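Local coordinates for ATP-dependent DNA ligase (Mycobacterium tuberculosis, PDB 6NHX), which seals breaks in double-stranded DNA using ATP and, together with Ku, repairs double-strand breaks by non-homologous end joining, at residues Ala27-Trp32 and Trp107-Leu112; Asp126-Leu131 and Pro143-Gly148; Ala155-His160 and Asp186-Thr191; Arg277-Thr282 and Leu287-Trp292. The protein carries 1 engineered substitution. All blocks are in the same frame, centred on the assembly; numbering follows the deposited sequence.

Contact 1. Residues Ala27-Trp32 and Trp107-Leu112. Engineered in segment 27-32: M31 (natural residue Lys). With ATP (adenosine-5'-triphosphate), chain B.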
# COMPACT_ATOMS: atom_id res chain seq x y z
N ALA A 27 14.03 15.07 -1.70
CA ALA A 27 12.78 15.24 -2.44
C ALA A 27 11.68 14.52 -1.67
O ALA A 27 11.95 13.54 -0.97
CB ALA A 27 12.91 14.66 -3.85
N PHE A 28 10.45 15.00 -1.81
CA PHE A 28 9.32 14.45 -1.06
C PHE A 28 8.21 14.05 -2.02
O PHE A 28 7.79 14.85 -2.87
CB PHE A 28 8.81 15.47 -0.05
CG PHE A 28 9.87 15.90 0.91
CD1 PHE A 28 10.32 15.03 1.89
CD2 PHE A 28 10.47 17.14 0.80
CE1 PHE A 28 11.33 15.41 2.76
CE2 PHE A 28 11.48 17.52 1.65
CZ PHE A 28 11.90 16.66 2.65
N GLU A 29 7.77 12.80 -1.90
CA GLU A 29 6.69 12.27 -2.71
C GLU A 29 5.53 11.87 -1.82
O GLU A 29 5.72 11.53 -0.65
CB GLU A 29 7.15 11.01 -3.44
CG GLU A 29 8.19 11.22 -4.54
CD GLU A 29 8.50 9.94 -5.29
OE1 GLU A 29 9.63 9.82 -5.79
OE2 GLU A 29 7.62 9.05 -5.37
N GLY A 30 4.32 11.89 -2.36
CA GLY A 30 3.21 11.27 -1.68
C GLY A 30 3.39 9.77 -1.57
O GLY A 30 3.97 9.11 -2.44
N MET A 31 2.92 9.21 -0.45
CA MET A 31 2.86 7.77 -0.27
C MET A 31 1.52 7.27 -0.83
O MET A 31 0.46 7.68 -0.35
CB MET A 31 2.97 7.41 1.21
CG MET A 31 2.80 5.92 1.45
SD MET A 31 2.68 5.52 3.21
CE MET A 31 4.36 5.88 3.73
N TRP A 32 1.59 6.38 -1.82
CA TRP A 32 0.42 5.86 -2.53
C TRP A 32 0.13 4.43 -2.10
O TRP A 32 0.96 3.54 -2.33
CB TRP A 32 0.63 5.91 -4.05
CG TRP A 32 1.26 7.20 -4.54
CD1 TRP A 32 2.43 7.32 -5.25
CD2 TRP A 32 0.77 8.53 -4.31
NE1 TRP A 32 2.68 8.66 -5.51
CE2 TRP A 32 1.69 9.42 -4.92
CE3 TRP A 32 -0.34 9.06 -3.63
CZ2 TRP A 32 1.51 10.80 -4.90
CZ3 TRP A 32 -0.51 10.44 -3.61
CH2 TRP A 32 0.41 11.30 -4.24
N TRP A 107 0.89 4.66 -11.31
CA TRP A 107 1.51 5.94 -10.97
C TRP A 107 3.01 5.70 -10.87
O TRP A 107 3.48 5.05 -9.94
CB TRP A 107 0.96 6.51 -9.66
CG TRP A 107 -0.46 7.06 -9.80
CD1 TRP A 107 -1.29 6.91 -10.88
CD2 TRP A 107 -1.19 7.83 -8.83
NE1 TRP A 107 -2.49 7.55 -10.64
CE2 TRP A 107 -2.45 8.12 -9.40
CE3 TRP A 107 -0.90 8.30 -7.55
CZ2 TRP A 107 -3.42 8.86 -8.72
CZ3 TRP A 107 -1.87 9.04 -6.88
CH2 TRP A 107 -3.11 9.30 -7.46
N ALA A 108 3.75 6.25 -11.84
CA ALA A 108 5.19 6.03 -11.91
C ALA A 108 5.91 7.02 -11.00
O ALA A 108 5.57 8.21 -10.95
CB ALA A 108 5.67 6.24 -13.34
N PHE A 109 6.94 6.52 -10.32
CA PHE A 109 7.79 7.39 -9.50
C PHE A 109 9.29 7.17 -9.69
O PHE A 109 10.08 7.89 -9.06
CB PHE A 109 7.39 7.40 -8.01
CG PHE A 109 7.20 6.03 -7.40
CD1 PHE A 109 8.27 5.13 -7.29
CD2 PHE A 109 5.96 5.67 -6.84
CE1 PHE A 109 8.09 3.87 -6.68
CE2 PHE A 109 5.78 4.42 -6.24
CZ PHE A 109 6.84 3.53 -6.16
N ASP A 110 9.70 6.25 -10.55
CA ASP A 110 11.11 6.16 -10.88
C ASP A 110 11.26 5.68 -12.32
O ASP A 110 10.34 5.08 -12.90
CB ASP A 110 11.93 5.31 -9.90
CG ASP A 110 13.26 5.96 -9.56
OD1 ASP A 110 13.87 6.57 -10.48
OD2 ASP A 110 13.70 5.87 -8.39
N LEU A 111 12.43 5.96 -12.88
CA LEU A 111 12.80 5.56 -14.23
C LEU A 111 14.15 4.88 -14.11
O LEU A 111 15.12 5.51 -13.65
CB LEU A 111 12.90 6.80 -15.12
CG LEU A 111 13.31 6.55 -16.58
CD1 LEU A 111 12.24 5.75 -17.32
CD2 LEU A 111 13.54 7.88 -17.29
N LEU A 112 14.20 3.60 -14.45
CA LEU A 112 15.41 2.81 -14.24
C LEU A 112 16.17 2.52 -15.52
O LEU A 112 17.34 2.11 -15.45
CB LEU A 112 15.07 1.47 -13.57
CG LEU A 112 14.21 1.57 -12.31
CD1 LEU A 112 14.07 0.20 -11.65
CD2 LEU A 112 14.77 2.60 -11.32
PG ATP B . 7.11 -2.42 2.88
O1G ATP B . 7.94 -1.16 3.03
O2G ATP B . 7.83 -3.71 3.24
O3G ATP B . 6.41 -2.49 1.53
PB ATP B . 4.40 -1.95 3.87
O1B ATP B . 3.75 -2.06 5.22
O2B ATP B . 3.79 -2.63 2.66
O3B ATP B . 5.96 -2.34 4.01
PA ATP B . 4.19 0.91 4.28
O1A ATP B . 4.91 0.90 5.59
O2A ATP B . 2.70 1.07 4.12
O3A ATP B . 4.61 -0.41 3.49
O5' ATP B . 4.99 1.89 3.26
C5' ATP B . 4.39 2.30 2.04
C4' ATP B . 4.58 1.24 0.94
O4' ATP B . 4.15 1.83 -0.29
C3' ATP B . 6.01 0.82 0.74
O3' ATP B . 6.03 -0.47 0.14
C2' ATP B . 6.47 1.82 -0.28
O2' ATP B . 7.62 1.37 -1.02
C1' ATP B . 5.25 1.96 -1.18
N9 ATP B . 5.13 3.32 -1.75
C8 ATP B . 4.00 4.07 -1.80
N7 ATP B . 4.23 5.26 -2.42
C5 ATP B . 5.52 5.25 -2.79
C6 ATP B . 6.41 6.19 -3.46
N6 ATP B . 5.96 7.39 -3.84
N1 ATP B . 7.69 5.81 -3.65
C2 ATP B . 8.16 4.62 -3.26
N3 ATP B . 7.41 3.72 -2.62
C4 ATP B . 6.11 3.99 -2.35

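Contact 2. Residues Asp126-Leu131 and Pro143-Gly148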
# COMPACT_ATOMS: atom_id res chain seq x y z
N ASP A 126 18.25 13.43 -11.02
CA ASP A 126 18.38 13.37 -12.47
C ASP A 126 17.44 12.34 -13.09
O ASP A 126 16.89 12.58 -14.17
CB ASP A 126 19.83 13.07 -12.85
CG ASP A 126 20.80 14.11 -12.32
OD1 ASP A 126 20.47 15.30 -12.40
OD2 ASP A 126 21.88 13.72 -11.83
N ARG A 127 17.25 11.19 -12.43
CA ARG A 127 16.26 10.23 -12.92
C ARG A 127 14.87 10.88 -12.96
O ARG A 127 14.11 10.65 -13.91
CB ARG A 127 16.22 8.98 -12.05
CG ARG A 127 17.56 8.27 -11.87
CD ARG A 127 17.36 6.84 -11.35
NE ARG A 127 16.58 6.77 -10.10
CZ ARG A 127 17.08 6.86 -8.87
NH1 ARG A 127 18.38 7.04 -8.68
NH2 ARG A 127 16.27 6.77 -7.83
N ARG A 128 14.55 11.69 -11.95
CA ARG A 128 13.25 12.34 -11.89
C ARG A 128 13.04 13.28 -13.06
O ARG A 128 11.97 13.30 -13.67
CB ARG A 128 13.11 13.09 -10.57
CG ARG A 128 12.71 12.24 -9.39
CD ARG A 128 11.31 11.62 -9.49
NE ARG A 128 10.26 12.59 -9.74
CZ ARG A 128 8.97 12.39 -9.46
NH1 ARG A 128 8.58 11.25 -8.90
NH2 ARG A 128 8.07 13.32 -9.76
N LYS A 129 14.06 14.09 -13.38
CA LYS A 129 13.92 15.02 -14.50
C LYS A 129 13.70 14.26 -15.80
O LYS A 129 12.89 14.66 -16.64
CB LYS A 129 15.14 15.95 -14.59
CG LYS A 129 15.25 16.90 -13.41
CD LYS A 129 15.08 18.35 -13.81
CE LYS A 129 14.95 19.24 -12.58
NZ LYS A 129 13.58 19.18 -11.99
N LEU A 130 14.40 13.13 -15.97
CA LEU A 130 14.18 12.33 -17.17
C LEU A 130 12.78 11.74 -17.20
O LEU A 130 12.13 11.69 -18.25
CB LEU A 130 15.20 11.20 -17.25
CG LEU A 130 16.65 11.59 -17.49
CD1 LEU A 130 17.51 10.34 -17.40
CD2 LEU A 130 16.81 12.25 -18.84
N LEU A 131 12.30 11.26 -16.05
CA LEU A 131 10.95 10.72 -15.97
C LEU A 131 9.90 11.79 -16.27
O LEU A 131 8.94 11.54 -17.02
CB LEU A 131 10.74 10.15 -14.57
CG LEU A 131 9.36 9.61 -14.21
CD1 LEU A 131 9.01 8.43 -15.12
CD2 LEU A 131 9.32 9.23 -12.73
N PRO A 143 3.08 11.53 -10.70
CA PRO A 143 2.74 12.55 -9.70
C PRO A 143 3.93 13.44 -9.38
O PRO A 143 5.07 12.96 -9.26
CB PRO A 143 2.31 11.73 -8.48
CG PRO A 143 1.76 10.46 -9.06
CD PRO A 143 2.63 10.18 -10.31
N GLU A 144 3.66 14.72 -9.23
CA GLU A 144 4.70 15.70 -8.94
C GLU A 144 5.23 15.55 -7.51
O GLU A 144 4.60 14.97 -6.61
CB GLU A 144 4.16 17.11 -9.14
CG GLU A 144 3.84 17.45 -10.59
CD GLU A 144 3.15 18.79 -10.75
OE1 GLU A 144 3.03 19.27 -11.90
OE2 GLU A 144 2.73 19.38 -9.72
N LEU A 145 6.42 16.10 -7.31
CA LEU A 145 7.00 16.16 -5.97
C LEU A 145 6.24 17.18 -5.13
O LEU A 145 5.62 18.12 -5.64
CB LEU A 145 8.46 16.58 -6.06
CG LEU A 145 9.39 15.64 -6.83
CD1 LEU A 145 10.82 16.17 -6.79
CD2 LEU A 145 9.32 14.24 -6.25
N LEU A 146 6.31 16.99 -3.82
CA LEU A 146 5.74 17.93 -2.87
C LEU A 146 6.75 19.04 -2.60
O LEU A 146 7.91 18.74 -2.30
CB LEU A 146 5.40 17.20 -1.56
CG LEU A 146 4.23 16.20 -1.63
CD1 LEU A 146 4.30 15.13 -0.56
CD2 LEU A 146 2.92 16.96 -1.50
N PRO A 147 6.36 20.30 -2.69
CA PRO A 147 7.32 21.38 -2.42
C PRO A 147 7.60 21.54 -0.94
O PRO A 147 6.87 21.07 -0.07
CB PRO A 147 6.61 22.62 -2.99
CG PRO A 147 5.17 22.30 -2.88
CD PRO A 147 5.05 20.82 -3.13
N GLY A 148 8.71 22.22 -0.67
CA GLY A 148 9.07 22.58 0.68
C GLY A 148 10.01 21.60 1.34
O GLY A 148 10.49 20.62 0.76
O HOH W 1 5.86 10.31 -9.12

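Contact 3. Residues Ala155-His160 and Asp186-Thr191. With ATP (adenosine-5'-triphosphate), chain B.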
# COMPACT_ATOMS: atom_id res chain seq x y z
N ALA A 155 2.70 18.26 5.66
CA ALA A 155 1.45 18.98 5.87
C ALA A 155 0.64 19.03 4.59
O ALA A 155 -0.59 18.95 4.63
CB ALA A 155 1.73 20.40 6.36
N CYS A 156 1.31 19.16 3.45
CA CYS A 156 0.60 19.15 2.18
C CYS A 156 -0.03 17.78 1.92
O CYS A 156 -1.20 17.68 1.54
CB CYS A 156 1.58 19.52 1.08
SG CYS A 156 0.85 19.61 -0.55
N SER A 157 0.74 16.72 2.13
CA SER A 157 0.19 15.38 1.99
C SER A 157 -1.03 15.19 2.87
O SER A 157 -2.05 14.64 2.43
CB SER A 157 1.26 14.34 2.32
OG SER A 157 0.69 13.05 2.42
N ARG A 158 -0.96 15.63 4.13
CA ARG A 158 -2.11 15.48 5.01
C ARG A 158 -3.34 16.19 4.46
O ARG A 158 -4.45 15.64 4.48
CB ARG A 158 -1.79 15.98 6.42
CG ARG A 158 -2.84 15.61 7.44
CD ARG A 158 -2.62 16.37 8.75
NE ARG A 158 -3.75 16.17 9.66
CZ ARG A 158 -3.80 15.20 10.56
NH1 ARG A 158 -4.86 15.08 11.36
NH2 ARG A 158 -2.80 14.33 10.67
N LYS A 159 -3.17 17.42 3.97
CA LYS A 159 -4.31 18.18 3.46
C LYS A 159 -4.96 17.48 2.28
O LYS A 159 -6.18 17.55 2.11
CB LYS A 159 -3.90 19.60 3.04
CG LYS A 159 -3.17 20.41 4.07
CD LYS A 159 -3.94 20.44 5.38
CE LYS A 159 -2.96 20.53 6.50
NZ LYS A 159 -2.80 19.30 7.27
N HIS A 160 -4.17 16.80 1.46
CA HIS A 160 -4.71 16.04 0.34
C HIS A 160 -5.42 14.76 0.76
O HIS A 160 -6.11 14.15 -0.06
CB HIS A 160 -3.58 15.67 -0.63
CG HIS A 160 -3.15 16.78 -1.53
ND1 HIS A 160 -3.99 17.34 -2.48
CD2 HIS A 160 -1.96 17.41 -1.68
CE1 HIS A 160 -3.34 18.28 -3.14
NE2 HIS A 160 -2.10 18.34 -2.68
N ASP A 186 6.87 7.63 5.93
CA ASP A 186 6.28 8.27 7.10
C ASP A 186 4.79 8.43 6.84
O ASP A 186 4.41 9.04 5.84
CB ASP A 186 6.97 9.63 7.30
CG ASP A 186 6.62 10.30 8.61
OD1 ASP A 186 5.77 9.77 9.35
OD2 ASP A 186 7.18 11.38 8.87
N LYS A 187 3.95 7.91 7.73
CA LYS A 187 2.50 7.97 7.58
C LYS A 187 1.88 8.93 8.59
O LYS A 187 2.38 9.08 9.71
CB LYS A 187 1.89 6.57 7.79
CG LYS A 187 2.33 5.55 6.75
CD LYS A 187 1.36 4.39 6.69
CE LYS A 187 2.07 3.10 6.34
NZ LYS A 187 2.36 2.29 7.55
N HIS A 188 0.75 9.54 8.22
CA HIS A 188 0.04 10.43 9.13
C HIS A 188 -0.55 9.68 10.31
O HIS A 188 -0.57 10.20 11.43
CB HIS A 188 -1.06 11.17 8.39
CG HIS A 188 -0.55 11.93 7.22
ND1 HIS A 188 0.31 13.00 7.34
CD2 HIS A 188 -0.74 11.76 5.89
CE1 HIS A 188 0.62 13.45 6.15
NE2 HIS A 188 -0.00 12.72 5.25
N TRP A 189 -1.06 8.47 10.08
CA TRP A 189 -1.75 7.71 11.12
C TRP A 189 -0.85 6.65 11.72
O TRP A 189 -0.14 5.94 10.99
CB TRP A 189 -2.98 7.01 10.54
CG TRP A 189 -4.14 7.89 10.26
CD1 TRP A 189 -4.39 8.59 9.11
CD2 TRP A 189 -5.23 8.17 11.15
NE1 TRP A 189 -5.57 9.29 9.23
CE2 TRP A 189 -6.11 9.04 10.47
CE3 TRP A 189 -5.56 7.76 12.45
CZ2 TRP A 189 -7.28 9.52 11.05
CZ3 TRP A 189 -6.73 8.23 13.02
CH2 TRP A 189 -7.57 9.10 12.32
N ASN A 190 -0.92 6.51 13.04
CA ASN A 190 -0.46 5.29 13.68
C ASN A 190 -1.19 4.11 13.05
O ASN A 190 -2.40 4.19 12.78
CB ASN A 190 -0.82 5.31 15.16
CG ASN A 190 -0.03 6.32 15.94
OD1 ASN A 190 1.13 6.61 15.62
ND2 ASN A 190 -0.65 6.88 16.97
N THR A 191 -0.46 3.02 12.81
CA THR A 191 -1.03 1.80 12.26
C THR A 191 -0.70 0.63 13.17
O THR A 191 0.33 0.62 13.85
CB THR A 191 -0.53 1.58 10.82
OG1 THR A 191 -0.96 2.68 10.01
CG2 THR A 191 -1.08 0.29 10.23
PG ATP B . 7.11 -2.42 2.88
O1G ATP B . 7.94 -1.16 3.03
O2G ATP B . 7.83 -3.71 3.24
O3G ATP B . 6.41 -2.49 1.53
PB ATP B . 4.40 -1.95 3.87
O1B ATP B . 3.75 -2.06 5.22
O2B ATP B . 3.79 -2.63 2.66
O3B ATP B . 5.96 -2.34 4.01
PA ATP B . 4.19 0.91 4.28
O1A ATP B . 4.91 0.90 5.59
O2A ATP B . 2.70 1.07 4.12
O3A ATP B . 4.61 -0.41 3.49
O5' ATP B . 4.99 1.89 3.26
C5' ATP B . 4.39 2.30 2.04
C4' ATP B . 4.58 1.24 0.94
O4' ATP B . 4.15 1.83 -0.29
C3' ATP B . 6.01 0.82 0.74
O3' ATP B . 6.03 -0.47 0.14
C2' ATP B . 6.47 1.82 -0.28
O2' ATP B . 7.62 1.37 -1.02
C1' ATP B . 5.25 1.96 -1.18
N9 ATP B . 5.13 3.32 -1.75
C8 ATP B . 4.00 4.07 -1.80
N7 ATP B . 4.23 5.26 -2.42
C5 ATP B . 5.52 5.25 -2.79
C6 ATP B . 6.41 6.19 -3.46
N6 ATP B . 5.96 7.39 -3.84
N1 ATP B . 7.69 5.81 -3.65
C2 ATP B . 8.16 4.62 -3.26
N3 ATP B . 7.41 3.72 -2.62
C4 ATP B . 6.11 3.99 -2.35
O HOH W 2 -0.16 14.39 9.72

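Contact 4. Residues Arg277-Thr282 and Leu287-Trp292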
# COMPACT_ATOMS: atom_id res chain seq x y z
N ARG A 277 -5.63 1.70 11.03
CA ARG A 277 -5.16 2.97 11.56
C ARG A 277 -5.91 3.26 12.85
O ARG A 277 -7.02 2.78 13.06
CB ARG A 277 -5.46 4.09 10.57
CG ARG A 277 -4.94 3.83 9.15
CD ARG A 277 -5.35 4.96 8.23
NE ARG A 277 -5.20 4.61 6.83
CZ ARG A 277 -6.15 4.02 6.12
NH1 ARG A 277 -7.32 3.72 6.67
NH2 ARG A 277 -5.93 3.74 4.84
N TYR A 278 -5.28 4.04 13.72
CA TYR A 278 -5.92 4.38 14.99
C TYR A 278 -5.27 5.65 15.51
O TYR A 278 -4.16 6.01 15.12
CB TYR A 278 -5.78 3.23 16.01
CG TYR A 278 -4.37 3.06 16.52
CD1 TYR A 278 -3.98 3.60 17.74
CD2 TYR A 278 -3.42 2.37 15.78
CE1 TYR A 278 -2.70 3.46 18.20
CE2 TYR A 278 -2.13 2.22 16.23
CZ TYR A 278 -1.77 2.77 17.44
OH TYR A 278 -0.48 2.62 17.89
N SER A 279 -5.98 6.31 16.42
CA SER A 279 -5.41 7.48 17.07
C SER A 279 -4.57 7.06 18.27
O SER A 279 -3.35 7.27 18.30
CB SER A 279 -6.52 8.46 17.49
OG SER A 279 -7.48 7.80 18.29
N GLU A 280 -5.21 6.44 19.26
CA GLU A 280 -4.52 6.00 20.46
C GLU A 280 -5.21 4.75 20.98
O GLU A 280 -6.36 4.46 20.62
CB GLU A 280 -4.55 7.07 21.58
CG GLU A 280 -3.98 8.43 21.21
CD GLU A 280 -2.48 8.39 20.95
OE1 GLU A 280 -1.81 7.44 21.42
OE2 GLU A 280 -1.97 9.31 20.27
N TRP A 281 -4.51 4.01 21.83
CA TRP A 281 -5.13 2.91 22.56
C TRP A 281 -5.89 3.48 23.75
O TRP A 281 -5.45 4.45 24.38
CB TRP A 281 -4.06 1.96 23.08
CG TRP A 281 -3.36 1.15 22.03
CD1 TRP A 281 -2.22 1.49 21.37
CD2 TRP A 281 -3.73 -0.15 21.55
NE1 TRP A 281 -1.86 0.49 20.49
CE2 TRP A 281 -2.77 -0.53 20.59
CE3 TRP A 281 -4.78 -1.03 21.84
CZ2 TRP A 281 -2.83 -1.75 19.91
CZ3 TRP A 281 -4.84 -2.24 21.17
CH2 TRP A 281 -3.87 -2.59 20.21
N THR A 282 -7.04 2.89 24.05
CA THR A 282 -7.66 3.18 25.33
C THR A 282 -6.97 2.37 26.42
O THR A 282 -6.30 1.37 26.14
CB THR A 282 -9.13 2.78 25.31
OG1 THR A 282 -9.23 1.35 25.37
CG2 THR A 282 -9.83 3.29 24.06
N LEU A 287 -8.74 0.15 20.26
CA LEU A 287 -8.19 1.11 19.31
C LEU A 287 -9.21 2.23 19.08
O LEU A 287 -10.34 1.96 18.65
CB LEU A 287 -7.83 0.42 17.99
CG LEU A 287 -6.69 -0.59 18.09
CD1 LEU A 287 -6.70 -1.50 16.87
CD2 LEU A 287 -5.34 0.10 18.24
N ARG A 288 -8.83 3.46 19.39
CA ARG A 288 -9.69 4.61 19.14
C ARG A 288 -9.56 5.08 17.69
O ARG A 288 -8.49 4.97 17.07
CB ARG A 288 -9.34 5.77 20.07
CG ARG A 288 -9.88 5.62 21.47
CD ARG A 288 -9.91 6.95 22.19
NE ARG A 288 -10.78 6.90 23.36
CZ ARG A 288 -10.34 6.92 24.62
NH1 ARG A 288 -9.04 7.01 24.87
NH2 ARG A 288 -11.20 6.87 25.62
N GLN A 289 -10.66 5.60 17.16
CA GLN A 289 -10.70 6.18 15.81
C GLN A 289 -10.09 5.23 14.78
O GLN A 289 -9.26 5.62 13.95
CB GLN A 289 -10.04 7.56 15.78
CG GLN A 289 -10.80 8.60 16.57
CD GLN A 289 -10.17 9.97 16.48
OE1 GLN A 289 -9.62 10.47 17.47
NE2 GLN A 289 -10.23 10.57 15.30
N SER A 290 -10.51 3.98 14.85
CA SER A 290 -9.93 2.96 14.00
C SER A 290 -10.46 3.10 12.57
O SER A 290 -11.58 3.56 12.34
CB SER A 290 -10.25 1.57 14.54
OG SER A 290 -11.65 1.36 14.61
N SER A 291 -9.62 2.71 11.61
CA SER A 291 -10.08 2.61 10.24
C SER A 291 -9.34 1.47 9.56
O SER A 291 -8.20 1.16 9.90
CB SER A 291 -9.92 3.92 9.45
OG SER A 291 -8.56 4.29 9.34
N TRP A 292 -10.00 0.88 8.58
CA TRP A 292 -9.53 -0.31 7.89
C TRP A 292 -8.51 0.09 6.82
O TRP A 292 -8.83 0.87 5.92
CB TRP A 292 -10.76 -0.92 7.22
CG TRP A 292 -10.52 -2.10 6.34
CD1 TRP A 292 -10.68 -2.15 4.98
CD2 TRP A 292 -10.16 -3.41 6.75
NE1 TRP A 292 -10.40 -3.42 4.52
CE2 TRP A 292 -10.08 -4.21 5.60
CE3 TRP A 292 -9.87 -3.99 7.99
CZ2 TRP A 292 -9.73 -5.56 5.64
CZ3 TRP A 292 -9.52 -5.33 8.03
CH2 TRP A 292 -9.45 -6.09 6.86
O HOH W 3 -8.32 9.72 19.86

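Contact 1. Residues Ala27-Trp32 and Trp107-Leu112
E29 and W32 meet F109 and W107 in the adenine pocket of the ligase's nucleotidyltransferase domain, at the KxDG motif, whose lysine becomes adenylylated in this family; that position is held here by the engineered M31, and W32 follows it. The base is read along one edge by segment 27-32. E29 OE2 accepts a nearly straight bond (169°) from ATP N6 at 2.8 Å. G30 O takes a second, more bent bond from ATP N6. W32 N donates to ATP N7 at 2.9 Å. F109 supplies a face: its ring lies against the adenine with ATP N1 over the ring centre, and F109 CE2 comes within 3.4 Å of ATP C6. Its CG sits between the backbone N and the carbonyl carbon (chi1 49°), the torsion that carries the ring to the base. E29 OE2 also lies 3.1 Å from F109 CB, with the carboxylate inclined to the ring. W107 drives its edge into one face of W32 as a T-shaped pair, the six-membered ring centroids 4.9 Å apart and the planes at 84°. G30 O lies off-centre over the other W32 face, while F109 CD2 approaches the indole at its edge. The other E29 oxygen, OE1, is bound by K168 and Y124. Segment 27-32 belongs to an outermost strand of the mixed sheet and pairs with strand 164-169; strand 105-114, carrying a classic beta bulge at F109 and D110 opposite D78, comes from the antiparallel sheet, and helix 124-136 packs against both strands.

Contact 2. Residues Asp126-Leu131 and Pro143-Gly148
R128 reaches from helix 124-136 to the loop that follows it, where NH2 donates to P143 O at 3.1 Å. The bond is almost straight (174°), and the oxygen lies in the guanidinium plane, while the donor is tilted 19° from the plane of the carbonyl. A water makes a second link between the same groups, accepting from R128 NH1 at 2.9 Å and donating to P143 O at 2.8 Å, so the carbonyl is held both directly and through solvent. L145 covers the flat of the guanidinium: its CD2 stands over the centre of one face, 3.7 Å from R128 CZ. On the opposite face, nearer the rim, lies L131 CD2 from the next turn of the helix. The arginine gets there by folding at chi2 (-65°) and again at chi3, and its side chain runs past that of L145 in the opposite direction.

Farther out, V142 and F109 touch the R128 side chain, and L145 leans on A27 and E29 of strand 26-31. E29 OE1 forms a long, weak ion pair with R128 NH1. The contact therefore ties the helix to a loop lying alongside the adenine-binding strand. One direct bond and one water bridge grip P143 O, and leucine methyls cover both guanidinium faces, which together should fix the rotation of the group; R128 NE is buried with no partner in the model, so the polar hold on the group comes through NH1 and NH2.

Contact 3. Residues Ala155-His160 and Asp186-Thr191
H188 lies at the crossing from the nucleotidyltransferase domain to the OB domain, between strands 184-187 and 190-201, and points its imidazole into helix 150-160 against S157 and R158. Starting at CB, the side chain first passes the R158 guanidinium, which stands nearly perpendicular to the imidazole (87°). CG is set anti to the carbonyl carbon (chi1 -56°), and this sends the ring toward the helix. On one side of the ring, ND1 shares a water with R158: the water is 2.8 Å from H188 ND1 and accepts from R158 NH2 at the same distance. On the other, CD2 comes 4.1 Å from R158 CA, which lies over one ring face toward the rim. CE1 meets R158 CB at 3.5 Å, and that methylene forms a CH-pi contact over the same face, 3.8 Å from the ring centroid. At the tip, NE2 donates to S157 OG at 2.9 Å, with the oxygen only 8° out of the imidazole plane. S157 reaches this site with OG anti to its backbone N, and the hydroxyl also bonds to G164 O at the start of strand 164-169. The helix is thereby tied to both the crossing and the mixed sheet. F154 adds a further ring beside H188, whose backbone is bonded to E163, a residue likely to bind manganese. The neighbouring K187 turns the other way, to the nucleotide, where its CE lies 3.1 Å from ATP O2A and its NZ 3.5 Å from ATP O1A.

Contact 4. Residues Arg277-Thr282 and Leu287-Trp292
R277 O takes a hydrogen bond from S291 N at 3.0 Å and a weaker C-H...O contact from S290 CA at 3.1 Å. R277 N in turn donates to S291 O at 2.9 Å, in the carbonyl plane, making R277 and S291 an antiparallel hydrogen-bonded pair of the OB domain. Beyond it the two segments lose regular pairing but remain joined, as S279 N donates to R288 O and R288 N donates to E280 O, each at 2.9 Å; the second approaches nearly along the C=O axis.

The side chains divide by character. L287 puts one methyl, CD2, on two aromatic faces: it is 3.4 Å from the centroid of the W281 six-membered ring, almost on the ring normal, and 3.8 Å from the Y278 centroid, nearer the rim. At the exposed end, T282 CG2 stands over the centre of the R288 guanidinium, and a water links S279 OG with Q289 OE1. W281 also makes a cation-pi contact with R306, while L287 packs on V194 and M213 in the same curled sheet.

At the other end R277, extended from CG to NE, places NH1 3.0 Å from S291 OG, with that oxygen in the guanidinium plane; a weaker bond runs to W292 O. Its NE forms a salt bridge with E163, a likely manganese ligand. The backbone pair and S291 OG thus position an arginine that reaches from the OB domain to E163 of the nucleotidyltransferase domain, an inter-domain salt bridge consistent with the closed conformation of the ATP-bound enzyme.

Contact 1 is the buried member of the set, built from aromatic faces and edges around adenine, whereas contacts 2, 3 and 4 are partly buried and rely more on polar bonds and water bridges. Contacts 1 and 2 adjoin through a salt bridge between D110 and R127 and a probable backbone bond from L146 to F28. L146 also packs on C156, bringing contact 2 against contact 3. Contacts 1 and 3 reach the same mixed sheet and both touch ATP, at the base and the alpha-phosphate. Contact 3 borders contact 4 through probable hydrogen bonds of N190 with Y278 and S279, next to the crossing of the chain into the OB domain.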